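Local coordinates for ATP-binding protein (Mycobacterium tuberculosis, PDB 5UKV) that probably uses ATP to phosphorylate a histidine as a sensor kinase, this chain being its dimerisation and phosphoacceptor helical-hairpin domain, at residues E37-Q41 with G42-D46; D66-L69 with L70-K73. The protein carries 1 engineered substitution. One frame throughout, in Å; residues are numbered along the deposited sequence.

Overall arrangement
Helices 2-40 and 47-71 form the hairpin of a histidine-kinase dimerisation domain, and the two contacts lie toward the C-terminal parts of the two helices. Contact 1 lies at the surface, on the turn that leaves helix 2-40 and leads to the next helix; contact 2, partly buried, belongs to the last turns of helix 47-71. Their centres stand about 35 Å apart, on opposite sides of the centre of the chain, and both meet the second subunit. Chemistry follows place: the loop end relies on a glycine-based cap and small alanine methyls, whereas the helical end repeats regular backbone bonds and sends leucines, above all Leu68, into the bundle.

Contact 1: E37-Q41 with G42-D46; sequences ELYRQ and GAARD. With PEG (di(hydroxyethyl)ether), chain G.
The methyl group of Ala44 approaches the ring of Tyr39 obliquely, CB to CD2 4.1 Å, while over one face of the ring lies C4 of a di(hydroxyethyl)ether molecule, offset toward the rim. Both sit where helix 2-40 stops in a Schellman motif, the classic glycine-based C-terminal cap, at the start of the hairpin loop. CG of Tyr39 is anti to its own backbone N (chi1 -177°), which carries the ring to the side where helix 47-71 begins; there it also packs on Val47 and Leu50, and on Gly48 of the second subunit.

Two backbone bonds fold the chain back onto the last turn. The amide of Ala43 reaches Leu38 O at 3.1 Å, and that of Gly42 reaches Tyr39 O at 3.0 Å, arriving from well above the carbonyl plane. Gly42 takes a positive phi of 82°, the backbone setting that reverses the chain in a Schellman motif. The reversal also lays the methyl of Ala43 against the branch of Leu38, CB to CG 3.9 Å, an apolar contact next to the two backbone bonds and the hydrophobic pairing that commonly accompanies this motif.

Farther round, Arg40 directs its guanidinium group to Glu55 of the second subunit in a salt bridge. At the far end of the loop, Asp46 caps the next helix through OD1 and the amide of Met49. The ether, probably from the crystallisation liquor, links helix end to loop: its O4 donates to Tyr39 O at 2.9 Å and accepts from Ala44 N at 3.0 Å.

Contact 2: D66-L69 with L70-K73; sequences DDLL and LLAK. Engineered in segment 70-73: Lys73 (natural residue Arg). With EDO (1,2-ethanediol), chain D.
Leu71 leans back over the preceding turn onto Asp67, the residue four positions earlier, in an i to i+4 contact on the last turns of helix 47-71, the second helix of the dimerisation hairpin. Followed outward, its CB is 3.6 Å from Asp67 O and CG comes closer, 3.3 Å from the same oxygen. CG is anti to its own carbonyl carbon (chi1 -65°), a setting that folds the branch back toward the earlier turn. At the tip, CD1 lies 3.5 Å from both Asp67 OD2 and Asp67 O, bridging the carboxylate and the backbone carbonyl of one residue, the two side chains crossing at a slant; CD2 of Leu68 stands farther off, 4.5 Å from CD1, at roughly a right angle to the carboxylate contact. Leu71 also packs on Phe17 of helix 2-40, so one side chain touches a carboxylate at its tip and the apolar seam between the helices.

Regular alpha-helical bonds underlie this. Leu70 N donates to Asp66 O, Leu71 N to Asp67 O, and Ala72 N to Leu68 O at 2.8 Å, the last with an N-H...O angle of 146°. Leu68 lies between Phe17, Ala21 and Leu25 of helix 2-40 and Ser22 of the second subunit, in the core of the dimeric four-helix bundle. Asp66, by contrast, uses OD1 in a salt bridge with Arg26 of the second subunit.

Toward the chain end, the bent aliphatic chain of Lys73, an engineered residue, brings CG to 3.6 Å from Leu69 O, while its NZ hydrogen-bonds O3 of a triethylene glycol, probably from the crystallisation liquor. On the outer side a 1,2-ethanediol, probably of the same origin, sits by Asp67, its O2 making a weak hydrogen bond to OD2 at 3.5 Å.

Contact 1: E37-Q41 with G42-D46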
ATOM      1  N   GLU A  37      13.247  -5.796   9.797  1.00 27.19           N
ATOM      2  CA  GLU A  37      14.069  -7.010   9.850  1.00 28.96           C
ATOM      3  C   GLU A  37      15.423  -6.744  10.429  1.00 27.65           C
ATOM      4  O   GLU A  37      15.928  -7.575  11.150  1.00 27.54           O
ATOM      5  CB  GLU A  37      14.242  -7.608   8.425  1.00 34.36           C
ATOM      6  CG  GLU A  37      15.166  -8.800   8.285  1.00 40.98           C
ATOM      7  CD  GLU A  37      14.635 -10.055   8.945  1.00 53.08           C
ATOM      8  OE1 GLU A  37      13.415 -10.151   9.295  1.00 53.95           O
ATOM      9  OE2 GLU A  37      15.478 -10.975   9.104  1.00 64.84           O
ATOM     10  N   LEU A  38      15.984  -5.580  10.183  1.00 26.78           N
ATOM     11  CA  LEU A  38      17.309  -5.210  10.753  1.00 28.85           C
ATOM     12  C   LEU A  38      17.266  -5.252  12.249  1.00 23.95           C
ATOM     13  O   LEU A  38      18.117  -5.863  12.926  1.00 24.24           O
ATOM     14  CB  LEU A  38      17.805  -3.882  10.230  1.00 31.92           C
ATOM     15  CG  LEU A  38      19.259  -3.589  10.102  1.00 41.68           C
ATOM     16  CD1 LEU A  38      19.906  -4.575   9.143  1.00 46.73           C
ATOM     17  CD2 LEU A  38      19.509  -2.227   9.470  1.00 46.19           C
ATOM     18  N   TYR A  39      16.208  -4.683  12.776  1.00 22.95           N
ATOM     19  CA  TYR A  39      15.959  -4.783  14.158  1.00 23.08           C
ATOM     20  C   TYR A  39      15.780  -6.224  14.668  1.00 22.63           C
ATOM     21  O   TYR A  39      16.349  -6.617  15.660  1.00 22.39           O
ATOM     22  CB  TYR A  39      14.672  -4.022  14.473  1.00 27.65           C
ATOM     23  CG  TYR A  39      14.372  -4.030  15.978  1.00 28.00           C
ATOM     24  CD1 TYR A  39      13.663  -5.089  16.574  1.00 29.81           C
ATOM     25  CD2 TYR A  39      14.848  -2.947  16.811  1.00 31.18           C
ATOM     26  CE1 TYR A  39      13.442  -5.164  17.910  1.00 28.03           C
ATOM     27  CE2 TYR A  39      14.589  -2.983  18.190  1.00 32.40           C
ATOM     28  CZ  TYR A  39      13.876  -4.078  18.746  1.00 35.20           C
ATOM     29  OH  TYR A  39      13.619  -4.135  20.134  1.00 35.71           O
ATOM     30  N   ARG A  40      14.972  -7.020  14.025  1.00 24.21           N
ATOM     31  CA  ARG A  40      14.832  -8.368  14.487  1.00 28.93           C
ATOM     32  C   ARG A  40      16.150  -9.145  14.444  1.00 29.27           C
ATOM     33  O   ARG A  40      16.382  -9.973  15.281  1.00 29.09           O
ATOM     34  CB  ARG A  40      13.839  -9.084  13.574  1.00 32.64           C
ATOM     35  CG  ARG A  40      13.722 -10.594  13.762  1.00 36.54           C
ATOM     36  CD  ARG A  40      12.627 -11.098  12.768  1.00 43.79           C
ATOM     37  NE  ARG A  40      11.315 -10.924  13.390  1.00 48.31           N
ATOM     38  CZ  ARG A  40      10.853 -11.681  14.395  1.00 61.70           C
ATOM     39  NH1 ARG A  40      11.583 -12.703  14.890  1.00 69.27           N
ATOM     40  NH2 ARG A  40       9.635 -11.456  14.904  1.00 66.54           N
ATOM     41  N   GLN A  41      17.015  -8.899  13.473  1.00 30.86           N
ATOM     42  CA  GLN A  41      18.335  -9.555  13.427  1.00 32.72           C
ATOM     43  C   GLN A  41      19.313  -9.097  14.538  1.00 34.80           C
ATOM     44  O   GLN A  41      20.402  -9.586  14.595  1.00 34.47           O
ATOM     45  CB  GLN A  41      18.985  -9.279  12.063  1.00 36.48           C
ATOM     46  CG  GLN A  41      18.208  -9.911  10.915  1.00 43.37           C
ATOM     47  CD  GLN A  41      18.187 -11.408  10.981  1.00 44.86           C
ATOM     48  OE1 GLN A  41      19.054 -12.024  11.601  1.00 53.41           O
ATOM     49  NE2 GLN A  41      17.251 -11.998  10.317  1.00 47.11           N
ATOM     50  N   GLY A  42      18.935  -8.166  15.413  1.00 30.48           N
ATOM     51  CA  GLY A  42      19.832  -7.646  16.462  1.00 32.18           C
ATOM     52  C   GLY A  42      20.789  -6.552  15.948  1.00 31.16           C
ATOM     53  O   GLY A  42      21.686  -6.124  16.681  1.00 31.51           O
ATOM     54  N   ALA A  43      20.606  -6.116  14.700  1.00 27.17           N
ATOM     55  CA  ALA A  43      21.546  -5.182  14.086  1.00 29.54           C
ATOM     56  C   ALA A  43      21.263  -3.686  14.381  1.00 28.78           C
ATOM     57  O   ALA A  43      22.033  -2.865  13.909  1.00 26.58           O
ATOM     58  CB  ALA A  43      21.687  -5.451  12.589  1.00 28.63           C
ATOM     59  N   ALA A  44      20.220  -3.328  15.150  1.00 27.30           N
ATOM     60  CA  ALA A  44      19.852  -1.872  15.292  1.00 29.12           C
ATOM     61  C   ALA A  44      20.482  -1.327  16.539  1.00 32.23           C
ATOM     62  O   ALA A  44      20.308  -1.889  17.621  1.00 36.91           O
ATOM     63  CB  ALA A  44      18.372  -1.567  15.279  1.00 30.35           C
ATOM     64  N   ARG A  45      21.359  -0.347  16.382  1.00 32.72           N
ATOM     65  CA  ARG A  45      21.980   0.325  17.561  1.00 34.63           C
ATOM     66  C   ARG A  45      21.020   1.520  17.886  1.00 33.01           C
ATOM     67  O   ARG A  45      20.487   1.620  18.968  1.00 41.23           O
ATOM     68  CB  ARG A  45      23.420   0.897  17.329  1.00 35.07           C
ATOM     69  CG  ARG A  45      24.483   0.118  16.578  1.00 42.13           C
ATOM     70  CD  ARG A  45      25.821   0.870  16.307  1.00 40.85           C
ATOM     71  NE  ARG A  45      26.851  -0.100  16.529  1.00 45.63           N
ATOM     72  CZ  ARG A  45      27.390  -0.314  17.714  1.00 52.79           C
ATOM     73  NH1 ARG A  45      28.240  -1.308  17.864  1.00 53.70           N
ATOM     74  NH2 ARG A  45      27.092   0.476  18.764  1.00 55.15           N
ATOM     75  N   ASP A  46      20.746   2.401  16.930  1.00 29.21           N
ATOM     76  CA  ASP A  46      19.874   3.566  17.140  1.00 27.55           C
ATOM     77  C   ASP A  46      18.494   3.317  16.552  1.00 24.86           C
ATOM     78  O   ASP A  46      18.197   3.747  15.462  1.00 21.99           O
ATOM     79  CB  ASP A  46      20.493   4.822  16.613  1.00 28.70           C
ATOM     80  CG  ASP A  46      19.626   6.066  16.814  1.00 32.48           C
ATOM     81  OD1 ASP A  46      18.510   5.980  17.337  1.00 24.73           O
ATOM     82  OD2 ASP A  46      20.010   7.121  16.237  1.00 33.87           O
TER
HETATM   83  C1  PEG G 405      16.452  -8.538  19.967  1.00 56.77           C
HETATM   84  O1  PEG G 405      15.930  -9.176  18.811  1.00 56.23           O
HETATM   85  C2  PEG G 405      16.378  -7.028  19.766  1.00 58.12           C
HETATM   86  O2  PEG G 405      17.450  -6.632  18.888  1.00 52.92           O
HETATM   87  C3  PEG G 405      18.231  -5.481  19.237  1.00 44.04           C
HETATM   88  C4  PEG G 405      18.028  -4.386  18.189  1.00 40.72           C
HETATM   89  O4  PEG G 405      18.251  -4.826  16.831  1.00 33.00           O

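Contact 2: D66-L69 with L70-K73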
ATOM      1  N   ASP A  66      -3.787   8.232  -0.066  1.00 21.78           N
ATOM      2  CA  ASP A  66      -4.898   9.235  -0.154  1.00 24.33           C
ATOM      3  C   ASP A  66      -5.147   9.715  -1.582  1.00 21.66           C
ATOM      4  O   ASP A  66      -6.323   9.837  -2.027  1.00 20.60           O
ATOM      5  CB  ASP A  66      -4.695  10.431   0.784  1.00 27.26           C
ATOM      6  CG  ASP A  66      -4.869  10.067   2.273  1.00 40.56           C
ATOM      7  OD1 ASP A  66      -5.602   9.076   2.645  1.00 40.81           O
ATOM      8  OD2 ASP A  66      -4.214  10.809   3.093  1.00 48.41           O
ATOM      9  N   ASP A  67      -4.086   9.883  -2.347  1.00 21.85           N
ATOM     10  CA  ASP A  67      -4.213  10.265  -3.709  1.00 22.67           C
ATOM     11  C   ASP A  67      -4.801   9.168  -4.558  1.00 22.51           C
ATOM     12  O   ASP A  67      -5.653   9.443  -5.422  1.00 22.10           O
ATOM     13  CB  ASP A  67      -2.862  10.656  -4.245  1.00 24.59           C
ATOM     14  CG  ASP A  67      -2.987  11.573  -5.461  1.00 28.17           C
ATOM     15  OD1 ASP A  67      -3.781  12.585  -5.378  1.00 26.50           O
ATOM     16  OD2 ASP A  67      -2.192  11.392  -6.434  1.00 29.15           O
ATOM     17  N   LEU A  68      -4.430   7.906  -4.305  1.00 23.16           N
ATOM     18  CA  LEU A  68      -5.107   6.825  -5.041  1.00 22.82           C
ATOM     19  C   LEU A  68      -6.610   6.759  -4.817  1.00 24.06           C
ATOM     20  O   LEU A  68      -7.387   6.543  -5.756  1.00 24.58           O
ATOM     21  CB  LEU A  68      -4.534   5.509  -4.649  1.00 26.69           C
ATOM     22  CG  LEU A  68      -3.193   5.249  -5.224  1.00 32.86           C
ATOM     23  CD1 LEU A  68      -2.790   3.868  -4.765  1.00 37.08           C
ATOM     24  CD2 LEU A  68      -3.208   5.366  -6.766  1.00 39.50           C
ATOM     25  N   LEU A  69      -7.008   6.964  -3.582  1.00 22.72           N
ATOM     26  CA  LEU A  69      -8.402   6.985  -3.179  1.00 25.59           C
ATOM     27  C   LEU A  69      -9.142   8.040  -3.970  1.00 25.43           C
ATOM     28  O   LEU A  69     -10.248   7.745  -4.491  1.00 25.87           O
ATOM     29  CB  LEU A  69      -8.524   7.179  -1.656  1.00 29.09           C
ATOM     30  CG  LEU A  69      -8.507   5.991  -0.661  1.00 34.28           C
ATOM     31  CD1 LEU A  69      -8.758   6.496   0.759  1.00 37.70           C
ATOM     32  CD2 LEU A  69      -9.595   4.979  -1.110  1.00 40.64           C
ATOM     33  N   LEU A  70      -8.524   9.253  -4.130  1.00 23.39           N
ATOM     34  CA  LEU A  70      -9.170  10.303  -4.925  1.00 23.64           C
ATOM     35  C   LEU A  70      -9.183  10.001  -6.396  1.00 21.07           C
ATOM     36  O   LEU A  70     -10.199  10.220  -7.071  1.00 21.50           O
ATOM     37  CB  LEU A  70      -8.464  11.651  -4.651  1.00 24.04           C
ATOM     38  CG  LEU A  70      -8.644  12.105  -3.226  1.00 26.22           C
ATOM     39  CD1 LEU A  70      -7.721  13.264  -2.909  1.00 31.43           C
ATOM     40  CD2 LEU A  70     -10.094  12.550  -3.010  1.00 28.47           C
ATOM     41  N   LEU A  71      -8.088   9.442  -6.913  1.00 21.85           N
ATOM     42  CA  LEU A  71      -8.044   9.111  -8.357  1.00 22.78           C
ATOM     43  C   LEU A  71      -8.967   8.026  -8.744  1.00 22.40           C
ATOM     44  O   LEU A  71      -9.452   8.004  -9.876  1.00 22.43           O
ATOM     45  CB  LEU A  71      -6.650   8.716  -8.796  1.00 22.38           C
ATOM     46  CG  LEU A  71      -5.575   9.792  -8.715  1.00 23.85           C
ATOM     47  CD1 LEU A  71      -4.092   9.346  -8.584  1.00 24.75           C
ATOM     48  CD2 LEU A  71      -5.721  10.701  -9.875  1.00 28.07           C
ATOM     49  N   ALA A  72      -9.232   7.120  -7.847  1.00 21.43           N
ATOM     50  CA  ALA A  72     -10.156   5.996  -8.201  1.00 23.91           C
ATOM     51  C   ALA A  72     -11.553   6.512  -8.457  1.00 25.12           C
ATOM     52  O   ALA A  72     -12.328   5.871  -9.082  1.00 28.95           O
ATOM     53  CB  ALA A  72     -10.218   4.947  -7.062  1.00 25.86           C
ATOM     54  N   LYS A  73     -11.866   7.716  -7.966  1.00 26.43           N
ATOM     55  CA  LYS A  73     -13.153   8.321  -8.267  1.00 28.31           C
ATOM     56  C   LYS A  73     -13.197   9.021  -9.616  1.00 31.25           C
ATOM     57  O   LYS A  73     -14.309   9.345 -10.042  1.00 30.87           O
ATOM     58  CB  LYS A  73     -13.538   9.336  -7.159  1.00 30.04           C
ATOM     59  CG  LYS A  73     -13.473   8.846  -5.699  1.00 31.73           C
ATOM     60  CD  LYS A  73     -14.507   7.823  -5.499  1.00 32.91           C
ATOM     61  CE  LYS A  73     -14.545   7.110  -4.129  1.00 37.27           C
ATOM     62  NZ  LYS A  73     -15.856   6.300  -4.125  1.00 36.38           N
TER
HETATM   63  C1  EDO D 402       0.143  13.092  -4.365  1.00 47.22           C
HETATM   64  O1  EDO D 402       0.038  13.828  -3.147  1.00 49.57           O
HETATM   65  C2  EDO D 402       1.355  12.167  -4.395  1.00 50.92           C
HETATM   66  O2  EDO D 402       1.101  11.074  -5.305  1.00 58.51           O